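Local structure of protoporphyrinogen oxidase (Exiguobacterium sibiricum, 3LOV) at residues D147-L150 / G151-L154. The protein probably catalyses the FAD-dependent oxidation of coproporphyrinogen III to coproporphyrin III in heme b biosynthesis, with oxygen as electron acceptor. Numbering follows the deposited sequence.
Sequences DIPL and GEYL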
loop_
_atom_site.group_PDB
_atom_site.type_symbol
_atom_site.label_atom_id
_atom_site.label_comp_id
_atom_site.label_asym_id
_atom_site.label_seq_id
_atom_site.Cartn_x
_atom_site.Cartn_y
_atom_site.Cartn_z
ATOM N N ASP A 147 -6.767 -12.493 17.936
ATOM C CA ASP A 147 -5.699 -11.825 17.205
ATOM C C ASP A 147 -4.643 -11.238 18.137
ATOM O O ASP A 147 -4.978 -10.714 19.180
ATOM C CB ASP A 147 -6.282 -10.733 16.312
ATOM C CG ASP A 147 -5.324 -10.326 15.205
ATOM O OD1 ASP A 147 -4.319 -11.034 14.995
ATOM O OD2 ASP A 147 -5.565 -9.307 14.531
ATOM N N ILE A 148 -3.357 -11.351 17.790
ATOM C CA ILE A 148 -2.301 -10.676 18.547
ATOM C C ILE A 148 -1.382 -10.079 17.502
ATOM O O ILE A 148 -1.458 -10.474 16.329
ATOM C CB ILE A 148 -1.471 -11.623 19.451
ATOM C CG1 ILE A 148 -0.972 -12.838 18.643
ATOM C CG2 ILE A 148 -2.277 -12.005 20.732
ATOM C CD1 ILE A 148 0.048 -13.767 19.417
ATOM N N PRO A 149 -0.517 -9.129 17.900
ATOM C CA PRO A 149 0.434 -8.574 16.928
ATOM C C PRO A 149 1.395 -9.643 16.380
ATOM O O PRO A 149 1.752 -10.579 17.112
ATOM C CB PRO A 149 1.223 -7.536 17.746
ATOM C CG PRO A 149 0.391 -7.263 18.965
ATOM C CD PRO A 149 -0.450 -8.463 19.216
ATOM N N LEU A 150 1.841 -9.453 15.138
ATOM C CA LEU A 150 2.686 -10.402 14.417
ATOM C C LEU A 150 3.966 -10.698 15.189
ATOM O O LEU A 150 4.442 -11.845 15.222
ATOM C CB LEU A 150 3.006 -9.872 13.008
ATOM C CG LEU A 150 3.580 -10.811 11.927
ATOM C CD1 LEU A 150 2.804 -12.123 11.834
ATOM C CD2 LEU A 150 3.621 -10.113 10.577
ATOM N N GLY A 151 4.517 -9.640 15.769
ATOM C CA GLY A 151 5.759 -9.697 16.503
ATOM C C GLY A 151 5.612 -10.462 17.803
ATOM O O GLY A 151 6.541 -11.133 18.246
ATOM N N GLU A 152 4.464 -10.320 18.436
ATOM C CA GLU A 152 4.156 -11.127 19.590
ATOM C C GLU A 152 3.964 -12.600 19.186
ATOM O O GLU A 152 4.357 -13.478 19.920
ATOM C CB GLU A 152 2.901 -10.594 20.252
ATOM C CG GLU A 152 2.591 -11.120 21.610
ATOM C CD GLU A 152 1.423 -10.350 22.274
ATOM O OE1 GLU A 152 1.363 -9.119 22.134
ATOM O OE2 GLU A 152 0.585 -10.985 22.940
ATOM N N TYR A 153 3.368 -12.861 18.021
ATOM C CA TYR A 153 3.196 -14.219 17.556
ATOM C C TYR A 153 4.513 -14.811 17.160
ATOM O O TYR A 153 4.817 -15.939 17.521
ATOM C CB TYR A 153 2.256 -14.247 16.353
ATOM C CG TYR A 153 2.187 -15.559 15.631
ATOM C CD1 TYR A 153 1.652 -16.663 16.223
ATOM C CD2 TYR A 153 2.610 -15.667 14.318
ATOM C CE1 TYR A 153 1.549 -17.884 15.539
ATOM C CE2 TYR A 153 2.519 -16.843 13.644
ATOM C CZ TYR A 153 1.991 -17.957 14.259
ATOM O OH TYR A 153 1.916 -19.128 13.555
ATOM N N LEU A 154 5.281 -14.081 16.367
ATOM C CA LEU A 154 6.515 -14.591 15.807
ATOM C C LEU A 154 7.728 -14.679 16.764
ATOM O O LEU A 154 8.515 -15.626 16.667
ATOM C CB LEU A 154 6.903 -13.791 14.539
ATOM C CG LEU A 154 6.056 -13.925 13.266
ATOM C CD1 LEU A 154 6.631 -13.042 12.184
ATOM C CD2 LEU A 154 5.986 -15.383 12.772
#
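Ile148 reaches over the start of helix 150-158 and sets its CD1 methyl against the backbone of Tyr153, 3.7 Å from Tyr153 CA, with Tyr153 CB hardly farther away. The reach comes from a first torsion that places CG1 between the backbone N and the carbonyl carbon (chi1 51°), followed by an extended step to CD1. Its other branch, CG2, meets the carboxylate of Glu152, whose side chain runs across that of Ile148 at about a right angle; Ile148 CG2 is 3.8 Å from Glu152 OE2. Pro149, the N-cap residue, lies against the second carboxylate oxygen, Pro149 CD being 3.5 Å from Glu152 OE1, so the acid end rests against apolar carbon of both residues. The carbonyl of Pro149 opens the helical bonding pattern, since Tyr153 N donates to Pro149 O at 2.9 Å. Leu150 supplies the next bond of the series, its O accepting from Leu154 N at 2.6 Å. The two leucine side chains lie side by side and point the same way, Leu150 CG being 3.8 Å from Leu154 CD1, while Leu150 CD1 approaches the Tyr153 ring obliquely and lies 4.3 Å from Tyr153 CD2. An alanine at Leu150 is likely to open a gap beside Leu154 CD1 and leave this flank of the tyrosine ring less well supported. Beyond the turn, Tyr153 OH is hydrogen-bonded to Glu195 of helix 189-198, and Leu154 packs on Val163 and Ile167 of helix 160-172. Away from the FAD site, this is a helix N-terminus with proline at the N-cap position, followed by successive i to i+4 backbone bonds, its apolar side joining the neighbouring helices of the flavin amine oxidase fold.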